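Local atomic coordinates of putative nucleotidyltransferase (PDB entry 2RFF), a protein that probably transfers nucleotidyl groups, as expected of a small member of the nucleotidyltransferase family. Residues 30-35 with 60-65. Sequence-based numbering, arbitrary orientation. Where two conformers were deposited one is given.
Sequences FPNLEE and KGIKEM
The carboxamide of Asn32 meets the 60-65 loop at its amino edge: ND2 gives an N-H to Lys60 O at 3.0 Å, nearly in the amide plane, and the CG2 methyl of Ile62 abuts Asn32 ND2 at 3.8 Å. Neither partner lies over a face of the amide; elsewhere the side chain touches Phe59. A chi1 of 61° sets CG between the backbone N and the carbonyl carbon, which brings the carboxamide alongside Lys60, while Asn32 O accepts from Lys60 N at 2.8 Å. Asn32 thus grips both backbone polar groups of Lys60, just beyond the antiparallel pairing of strands 33-39 and 53-59, neighbouring inner strands of the mixed nucleotidyltransferase sheet. Asn32 belongs to the type I turn from Phe30 to Leu33 that links helix 6-29 to the first strand; next, Glu34 and Glu35 both pair with Val58 in a classic beta bulge. With an alanine at Asn32, Lys60 O is likely to lose its side-chain donor and Ile62 CG2 the amide it abuts. Lys60 runs over Glu34, CG resting 3.8 Å from Glu34 CB. Its ammonium NZ stays 4.1 Å from Glu34 OE1, beyond a salt bridge; a water joins NZ to OE1, while Glu34 OE2 pairs with Lys103. On the loop side, Ile62 N binds Asp88 and Ile62 O binds Arg70.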
ATOM      1  N   PHE A  30      14.126   4.658   0.836  1.00 10.37           N
ATOM      2  CA  PHE A  30      14.550   3.551   1.635  1.00 13.11           C
ATOM      3  C   PHE A  30      14.960   2.387   0.758  1.00 14.05           C
ATOM      4  O   PHE A  30      14.102   1.692   0.214  1.00 12.97           O
ATOM      5  CB  PHE A  30      13.416   3.176   2.543  1.00 12.03           C
ATOM      6  CG  PHE A  30      13.011   4.277   3.475  1.00 12.98           C
ATOM      7  CD1 PHE A  30      13.742   4.522   4.615  1.00 15.54           C
ATOM      8  CD2 PHE A  30      11.925   5.120   3.174  1.00 14.20           C
ATOM      9  CE1 PHE A  30      13.389   5.582   5.462  1.00 14.76           C
ATOM     10  CE2 PHE A  30      11.588   6.171   4.010  1.00 12.09           C
ATOM     11  CZ  PHE A  30      12.309   6.375   5.160  1.00 15.37           C
ATOM     12  N   PRO A  31      16.281   2.149   0.614  1.00 14.83           N
ATOM     13  CA  PRO A  31      16.767   0.991  -0.127  1.00 14.79           C
ATOM     14  C   PRO A  31      16.218  -0.336   0.390  1.00 13.47           C
ATOM     15  O   PRO A  31      16.082  -1.249  -0.399  1.00 14.57           O
ATOM     16  CB  PRO A  31      18.296   1.072   0.047  1.00 15.31           C
ATOM     17  CG  PRO A  31      18.578   2.485   0.282  1.00 17.69           C
ATOM     18  CD  PRO A  31      17.420   2.959   1.102  1.00 15.49           C
ATOM     19  N   ASN A  32      15.882  -0.403   1.678  1.00 11.89           N
ATOM     20  CA  ASN A  32      15.314  -1.609   2.326  1.00 12.42           C
ATOM     21  C   ASN A  32      13.793  -1.818   2.149  1.00 12.68           C
ATOM     22  O   ASN A  32      13.273  -2.829   2.593  1.00 13.80           O
ATOM     23  CB  ASN A  32      15.715  -1.741   3.805  1.00 13.71           C
ATOM     24  CG  ASN A  32      15.244  -0.571   4.684  1.00 11.92           C
ATOM     25  OD1 ASN A  32      15.193   0.574   4.216  1.00 15.87           O
ATOM     26  ND2 ASN A  32      14.960  -0.829   5.958  1.00 17.66           N
ATOM     27  N   LEU A  33      13.080  -0.893   1.504  1.00 10.91           N
ATOM     28  CA  LEU A  33      11.677  -1.140   1.130  1.00 10.64           C
ATOM     29  C   LEU A  33      11.733  -2.256   0.085  1.00 11.04           C
ATOM     30  O   LEU A  33      12.414  -2.125  -0.924  1.00 11.07           O
ATOM     31  CB  LEU A  33      10.984   0.076   0.525  1.00 10.15           C
ATOM     32  CG  LEU A  33       9.488  -0.212   0.246  1.00  9.65           C
ATOM     33  CD1 LEU A  33       8.668  -0.239   1.517  1.00  8.90           C
ATOM     34  CD2 LEU A  33       8.966   0.846  -0.673  1.00 10.58           C
ATOM     35  N   GLU A  34      11.014  -3.343   0.348  1.00 11.98           N
ATOM     36  CA  GLU A  34      11.071  -4.530  -0.504  1.00 10.50           C
ATOM     37  C   GLU A  34       9.799  -4.819  -1.271  1.00 10.85           C
ATOM     38  O   GLU A  34       9.855  -5.249  -2.425  1.00 10.69           O
ATOM     39  CB  GLU A  34      11.541  -5.750   0.312  1.00 11.40           C
ATOM     40  CG  GLU A  34      11.537  -7.059  -0.411  1.00 14.02           C
ATOM     41  CD  GLU A  34      12.346  -7.078  -1.719  1.00 17.10           C
ATOM     42  OE1 GLU A  34      13.262  -6.261  -1.900  1.00 19.21           O
ATOM     43  OE2 GLU A  34      12.070  -7.974  -2.559  1.00 16.11           O
ATOM     44  N   GLU A  35       8.662  -4.658  -0.616  1.00 11.25           N
ATOM     45  CA  GLU A  35       7.360  -4.938  -1.204  1.00 12.83           C
ATOM     46  C   GLU A  35       6.354  -3.957  -0.660  1.00 11.89           C
ATOM     47  O   GLU A  35       6.499  -3.474   0.468  1.00 11.21           O
ATOM     48  CB  GLU A  35       6.855  -6.359  -0.870  1.00 15.89           C
ATOM     49  CG  GLU A  35       7.636  -7.486  -1.537  1.00 16.98           C
ATOM     50  CD  GLU A  35       7.383  -8.879  -1.038  1.00 17.32           C
ATOM     51  OE1 GLU A  35       6.570  -9.128  -0.126  1.00 18.90           O
ATOM     52  OE2 GLU A  35       8.009  -9.765  -1.619  1.00 24.92           O
ATOM     53  N   LYS A  60      12.888  -4.643   4.636  1.00 13.16           N
ATOM     54  CA  LYS A  60      13.867  -5.605   5.160  1.00 16.00           C
ATOM     55  C   LYS A  60      14.570  -4.996   6.367  1.00 15.87           C
ATOM     56  O   LYS A  60      14.779  -3.801   6.421  1.00 16.32           O
ATOM     57  CB  LYS A  60      14.908  -5.970   4.089  1.00 17.78           C
ATOM     58  CG  LYS A  60      14.250  -6.591   2.885  1.00 22.47           C
ATOM     59  CD  LYS A  60      15.164  -7.402   1.986  1.00 23.61           C
ATOM     60  CE  LYS A  60      15.871  -6.594   0.948  1.00 28.75           C
ATOM     61  NZ  LYS A  60      16.647  -7.507  -0.007  1.00 29.24           N
ATOM     62  N   GLY A  61      14.884  -5.830   7.356  1.00 15.76           N
ATOM     63  CA  GLY A  61      15.707  -5.450   8.497  1.00 15.36           C
ATOM     64  C   GLY A  61      15.142  -4.482   9.519  1.00 17.03           C
ATOM     65  O   GLY A  61      15.916  -3.742  10.141  1.00 19.08           O
ATOM     66  N   ILE A  62      13.823  -4.461   9.707  1.00 15.57           N
ATOM     67  CA  ILE A  62      13.194  -3.566  10.720  1.00 14.30           C
ATOM     68  C   ILE A  62      12.496  -4.334  11.842  1.00 15.56           C
ATOM     69  O   ILE A  62      11.698  -3.763  12.555  1.00 15.80           O
ATOM     70  CB  ILE A  62      12.227  -2.518  10.073  1.00 14.21           C
ATOM     71  CG1 ILE A  62      11.016  -3.192   9.426  1.00 15.47           C
ATOM     72  CG2 ILE A  62      12.974  -1.692   9.034  1.00 15.05           C
ATOM     73  CD1 ILE A  62       9.825  -2.250   9.215  1.00 15.67           C
ATOM     74  N   LYS A  63      12.797  -5.625  12.011  1.00 16.44           N
ATOM     75  CA  LYS A  63      12.196  -6.436  13.068  1.00 17.92           C
ATOM     76  C   LYS A  63      12.254  -5.796  14.460  1.00 17.28           C
ATOM     77  O   LYS A  63      11.285  -5.878  15.224  1.00 20.73           O
ATOM     78  CB  LYS A  63      12.882  -7.806  13.098  1.00 19.01           C
ATOM     79  CG  LYS A  63      12.289  -8.777  14.076  1.00 24.39           C
ATOM     80  N   GLU A  64      13.364  -5.142  14.771  1.00 16.04           N
ATOM     81  CA  GLU A  64      13.544  -4.515  16.074  1.00 18.34           C
ATOM     82  C   GLU A  64      13.041  -3.100  16.169  1.00 17.27           C
ATOM     83  O   GLU A  64      13.088  -2.537  17.259  1.00 19.63           O
ATOM     84  CB  GLU A  64      15.017  -4.511  16.483  1.00 18.27           C
ATOM     85  CG  GLU A  64      15.601  -5.839  16.662  1.00 20.73           C
ATOM     86  CD  GLU A  64      16.953  -5.762  17.337  1.00 21.35           C
ATOM     87  OE1 GLU A  64      17.786  -4.835  17.059  1.00 20.51           O
ATOM     88  OE2 GLU A  64      17.155  -6.657  18.166  1.00 27.68           O
HETATM   89  N   MSE A  65      12.572  -2.516  15.063  1.00 15.14           N
HETATM   90  CA  MSE A  65      12.056  -1.138  15.073  0.50 14.52           C
HETATM   91  C   MSE A  65      10.690  -1.136  15.712  1.00 14.47           C
HETATM   92  O   MSE A  65       9.807  -1.913  15.316  1.00 13.18           O
HETATM   93  CB  MSE A  65      11.940  -0.547  13.670  0.50 14.68           C
HETATM   94  CG  MSE A  65      13.254  -0.257  12.991  0.50 14.44           C
HETATM   95 SE   MSE A  65      14.268   1.173  13.791  0.38 15.56          SE
HETATM   96  CE  MSE A  65      15.259   0.308  15.157  0.50 11.05           C
TER
HETATM   97  O   HOH W   1      15.867  -5.878  -2.542  1.00 25.18           O